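Local coordinates for protein hydratase ChsH2 (Mycobacterium tuberculosis SUMu008, PDB 4W78) that probably hydrates an enoyl-CoA intermediate of cholesterol breakdown, as a MaoC-like hydratase working in complex with its partner ChsH1, at residues D47-I52 and P83-D88; L103-V108 and T119-L124. All blocks are in the same frame, centred on the assembly; numbering follows the deposited sequence.

How the contacts relate
Contacts 1 and 2 lie on opposite sides of the chain's centre, their own centres about 23 Å apart and their nearest atoms about 9 Å apart, so neither touches the other. They follow in series along the chain: the loop pair 47-52 and 83-88 closes before the hairpin pair 103-108 and 119-124 begins. Strand 89-100 leads from one to the other, and helix 52-67, which starts at the end of segment 47-52, packs V59, Y62, V63 and A67 against the hairpin of contact 2. The bound cadmium ion, held by D29 and H34, belongs to the neighbourhood of contact 1, about 6 Å from the side chain of F49.

Contact 1. Residues D47-I52 and P83-D88; sequences DIFVNI and PWYAYD
One face of the W84 indole carries V50, whose CG2 lies 3.9 Å from the centroid of the five-membered ring in a CH-pi contact. At the Y85 ring, P83 CB covers one face near the rim, while I48 O meets the edge in plane and D47 O lies at the edge too, 3.4 Å from Y85 CD1. These groups frame a single beta bridge, F49 with Y85, between two loops of the MaoC-like hydratase fold. V50 N donates to W84 O (3.0 Å) and A86 N to I48 O. V50 suits its place because its CG2 methyl rests over the indole, toward the rim; W84 CG stands opposite the backbone N (chi1 -175°), bringing the ring to that methyl. Beyond the bridge the chain reverses in a type II turn, Y85 to D88, where W84 NE1 reaches D88 O from above the carbonyl plane. A86, small enough to sit against I48 CG1, ends beside D47. Aspartate serves there as a multiple acceptor: OD1 takes the N-H of I48 and a salt bridge from R37. F49 meets the ring of H34, a cadmium ligand, and F49 O is hydrogen-bonded to H34 ND1. Finally, a water donates to both A86 O and D47 OD2, the latter at 2.7 Å.

Contact 2. Residues L103-V108 and T119-L124; sequences LITVKV and TATVEL
The beta hairpin of strands 103-111 and 116-125 forms this contact, inside the antiparallel sheet of a MaoC-like, hot-dog-type fold whose central helix is probably 52-67. Three hydrogen-bonded pairs, I104 with L124, V106 with V122 and V108 with A120, alternate with the non-hydrogen-bonded pairs T105 with E123 and K107 with T121. At the far end from the turn, I104 N points almost straight at L124 O, 2.8 Å away with an N-H...O angle of 176°. In the middle, V106 and V122 exchange two bonds, N to O 2.8 Å each way.

The face bearing I104, V106, V108, A120, V122 and L124 is apolar and buried. Beta-branched I104, V106, V108 and V122 favour the extended backbone, and small A120 and longer L124 complete the surface. It packs against helix 52-67, where V108 meets Y62 and V63, V122 meets V59 and L124 meets A67. L124 CG sits between the backbone N and the carbonyl carbon (chi1 68°); with chi2 at 153°, CD2 reaches the neighbouring strand, 3.8 Å from V106 CG2 and 4.0 Å from I104 CB.

The other face is more polar and partly open to solvent. T105 and E123 run alongside each other, T105 OG1 3.9 Å from E123 CG, and the carboxylate OE1 of E123 bonds to S75 on the next strand. K107 CE passes T119 CG2 obliquely at 4.1 Å. Threonine suits this face by combining a beta-branched shape with a polar end: T105 CG2 meets T121 CG2 methyl to methyl, 3.5 Å apart.

Contact 1. Residues D47-I52 and P83-D88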
# COMPACT_ATOMS: atom_id res chain seq x y z
N ASP F 47 -1.19 -3.95 20.72
CA ASP F 47 -1.14 -2.93 19.69
C ASP F 47 -1.10 -3.67 18.36
O ASP F 47 -1.16 -4.90 18.34
CB ASP F 47 0.13 -2.09 19.85
CG ASP F 47 -0.01 -0.67 19.30
OD1 ASP F 47 -0.89 -0.43 18.45
OD2 ASP F 47 0.79 0.20 19.73
N ILE F 48 -1.02 -2.93 17.26
CA ILE F 48 -0.78 -3.55 15.97
C ILE F 48 0.53 -4.35 16.03
O ILE F 48 1.43 -4.04 16.81
CB ILE F 48 -0.72 -2.53 14.83
CG1 ILE F 48 0.42 -1.54 15.03
CG2 ILE F 48 -2.08 -1.80 14.73
CD1 ILE F 48 0.66 -0.65 13.81
N PHE F 49 0.60 -5.39 15.21
CA PHE F 49 1.76 -6.27 15.22
C PHE F 49 2.08 -6.75 13.82
O PHE F 49 1.21 -6.79 12.94
CB PHE F 49 1.57 -7.46 16.18
CG PHE F 49 0.33 -8.27 15.92
CD1 PHE F 49 0.34 -9.33 15.02
CD2 PHE F 49 -0.84 -8.00 16.62
CE1 PHE F 49 -0.80 -10.10 14.80
CE2 PHE F 49 -1.99 -8.76 16.39
CZ PHE F 49 -1.96 -9.81 15.49
N VAL F 50 3.35 -7.11 13.65
CA VAL F 50 3.88 -7.54 12.35
C VAL F 50 3.25 -8.85 11.91
O VAL F 50 3.05 -9.76 12.73
CB VAL F 50 5.41 -7.69 12.47
CG1 VAL F 50 6.03 -8.30 11.20
CG2 VAL F 50 6.06 -6.35 12.77
N ASN F 51 2.94 -8.97 10.61
CA ASN F 51 2.29 -10.18 10.09
C ASN F 51 3.29 -11.27 9.70
O ASN F 51 4.51 -11.02 9.63
CB ASN F 51 1.33 -9.86 8.92
CG ASN F 51 2.06 -9.57 7.61
OD1 ASN F 51 3.22 -9.18 7.60
ND2 ASN F 51 1.38 -9.77 6.49
N ILE F 52 2.81 -12.47 9.44
CA ILE F 52 3.73 -13.59 9.25
C ILE F 52 4.40 -13.54 7.87
O ILE F 52 5.51 -14.04 7.70
CB ILE F 52 3.05 -14.95 9.55
CG1 ILE F 52 4.11 -16.05 9.76
CG2 ILE F 52 2.03 -15.30 8.48
CD1 ILE F 52 3.52 -17.29 10.39
N PRO F 83 4.67 -11.62 20.18
CA PRO F 83 4.34 -10.71 19.08
C PRO F 83 5.39 -9.62 18.89
O PRO F 83 6.12 -9.28 19.83
CB PRO F 83 2.99 -10.10 19.51
CG PRO F 83 2.48 -10.99 20.59
CD PRO F 83 3.70 -11.54 21.28
N TRP F 84 5.47 -9.11 17.67
CA TRP F 84 6.28 -7.93 17.39
C TRP F 84 5.32 -6.75 17.29
O TRP F 84 4.70 -6.50 16.25
CB TRP F 84 7.09 -8.12 16.10
CG TRP F 84 8.03 -6.99 15.80
CD1 TRP F 84 8.19 -5.80 16.48
CD2 TRP F 84 8.97 -6.97 14.73
NE1 TRP F 84 9.16 -5.04 15.89
CE2 TRP F 84 9.66 -5.74 14.81
CE3 TRP F 84 9.31 -7.87 13.73
CZ2 TRP F 84 10.67 -5.39 13.91
CZ3 TRP F 84 10.30 -7.53 12.84
CH2 TRP F 84 10.97 -6.30 12.93
N TYR F 85 5.17 -6.05 18.42
CA TYR F 85 4.27 -4.92 18.54
C TYR F 85 4.93 -3.63 18.10
O TYR F 85 6.16 -3.51 18.11
CB TYR F 85 3.83 -4.77 19.99
CG TYR F 85 2.85 -5.80 20.47
CD1 TYR F 85 1.65 -6.03 19.79
CD2 TYR F 85 3.09 -6.53 21.63
CE1 TYR F 85 0.74 -6.96 20.24
CE2 TYR F 85 2.19 -7.46 22.08
CZ TYR F 85 1.01 -7.68 21.39
OH TYR F 85 0.10 -8.60 21.87
N ALA F 86 4.11 -2.65 17.74
CA ALA F 86 4.61 -1.31 17.45
C ALA F 86 5.55 -0.85 18.56
O ALA F 86 5.27 -1.04 19.75
CB ALA F 86 3.46 -0.31 17.26
N TYR F 87 6.67 -0.27 18.12
CA TYR F 87 7.73 0.30 18.97
C TYR F 87 8.71 -0.70 19.57
O TYR F 87 9.68 -0.30 20.21
CB TYR F 87 7.18 1.24 20.05
CG TYR F 87 6.24 2.27 19.47
CD1 TYR F 87 6.70 3.21 18.56
CD2 TYR F 87 4.91 2.29 19.83
CE1 TYR F 87 5.84 4.16 18.03
CE2 TYR F 87 4.03 3.23 19.31
CZ TYR F 87 4.50 4.15 18.40
OH TYR F 87 3.65 5.09 17.88
N ASP F 88 8.46 -1.99 19.36
CA ASP F 88 9.43 -3.00 19.74
C ASP F 88 10.54 -2.99 18.70
O ASP F 88 10.31 -2.76 17.51
CB ASP F 88 8.85 -4.41 19.72
CG ASP F 88 7.91 -4.70 20.87
OD1 ASP F 88 7.91 -3.95 21.88
OD2 ASP F 88 7.17 -5.72 20.77
O HOH W 1 2.92 -0.68 21.19
O HOH W 2 3.89 -10.24 15.51

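Contact 2. Residues L103-V108 and T119-L124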
# COMPACT_ATOMS: atom_id res chain seq x y z
N LEU F 103 24.72 -26.98 -0.14
CA LEU F 103 23.46 -26.71 0.55
C LEU F 103 23.72 -26.37 2.02
O LEU F 103 24.30 -27.16 2.76
CB LEU F 103 22.55 -27.93 0.43
CG LEU F 103 21.18 -27.88 1.09
CD1 LEU F 103 20.32 -26.81 0.45
CD2 LEU F 103 20.52 -29.25 0.99
N ILE F 104 23.26 -25.19 2.43
CA ILE F 104 23.56 -24.66 3.75
C ILE F 104 22.27 -24.52 4.52
O ILE F 104 21.24 -24.17 3.95
CB ILE F 104 24.22 -23.28 3.61
CG1 ILE F 104 25.57 -23.42 2.91
CG2 ILE F 104 24.40 -22.60 4.97
CD1 ILE F 104 25.91 -22.29 2.01
N THR F 105 22.32 -24.79 5.82
CA THR F 105 21.20 -24.52 6.70
C THR F 105 21.59 -23.45 7.71
O THR F 105 22.65 -23.51 8.32
CB THR F 105 20.74 -25.79 7.44
OG1 THR F 105 20.42 -26.80 6.48
CG2 THR F 105 19.50 -25.49 8.28
N VAL F 106 20.72 -22.45 7.85
CA VAL F 106 20.96 -21.35 8.76
C VAL F 106 19.82 -21.25 9.76
O VAL F 106 18.64 -21.26 9.36
CB VAL F 106 21.05 -20.00 8.01
CG1 VAL F 106 21.21 -18.85 8.99
CG2 VAL F 106 22.19 -20.02 7.01
N LYS F 107 20.15 -21.17 11.04
CA LYS F 107 19.16 -20.90 12.08
C LYS F 107 19.13 -19.41 12.38
O LYS F 107 20.16 -18.80 12.59
CB LYS F 107 19.47 -21.68 13.37
CG LYS F 107 18.49 -21.35 14.49
CD LYS F 107 18.81 -22.09 15.77
CE LYS F 107 17.76 -21.78 16.83
NZ LYS F 107 18.02 -22.52 18.08
N VAL F 108 17.92 -18.84 12.37
CA VAL F 108 17.75 -17.42 12.61
C VAL F 108 16.83 -17.23 13.81
O VAL F 108 15.83 -17.94 13.94
CB VAL F 108 17.11 -16.75 11.36
CG1 VAL F 108 16.85 -15.27 11.60
CG2 VAL F 108 18.01 -16.93 10.15
N THR F 119 11.64 -17.79 15.33
CA THR F 119 12.72 -18.76 15.24
C THR F 119 12.56 -19.46 13.90
O THR F 119 11.48 -19.98 13.57
CB THR F 119 12.63 -19.78 16.39
OG1 THR F 119 12.69 -19.07 17.63
CG2 THR F 119 13.77 -20.78 16.33
N ALA F 120 13.62 -19.44 13.09
CA ALA F 120 13.49 -19.91 11.72
C ALA F 120 14.65 -20.77 11.29
O ALA F 120 15.75 -20.66 11.83
CB ALA F 120 13.34 -18.74 10.78
N THR F 121 14.38 -21.63 10.33
CA THR F 121 15.40 -22.47 9.72
C THR F 121 15.33 -22.21 8.22
O THR F 121 14.26 -22.29 7.61
CB THR F 121 15.15 -23.96 10.02
OG1 THR F 121 15.18 -24.19 11.43
CG2 THR F 121 16.22 -24.80 9.37
N VAL F 122 16.47 -21.85 7.63
CA VAL F 122 16.51 -21.49 6.22
C VAL F 122 17.50 -22.40 5.51
O VAL F 122 18.62 -22.59 5.97
CB VAL F 122 16.98 -20.04 6.05
CG1 VAL F 122 17.00 -19.63 4.57
CG2 VAL F 122 16.10 -19.09 6.87
N GLU F 123 17.07 -22.98 4.39
CA GLU F 123 17.96 -23.80 3.56
C GLU F 123 18.23 -23.04 2.28
O GLU F 123 17.33 -22.48 1.67
CB GLU F 123 17.32 -25.15 3.26
CG GLU F 123 17.16 -26.03 4.48
CD GLU F 123 16.56 -27.38 4.13
OE1 GLU F 123 15.95 -27.48 3.04
OE2 GLU F 123 16.70 -28.33 4.93
N LEU F 124 19.49 -23.00 1.87
CA LEU F 124 19.85 -22.23 0.69
C LEU F 124 21.08 -22.85 0.08
O LEU F 124 21.77 -23.62 0.73
CB LEU F 124 20.17 -20.78 1.06
CG LEU F 124 21.42 -20.50 1.90
CD1 LEU F 124 21.95 -19.10 1.61
CD2 LEU F 124 21.15 -20.66 3.39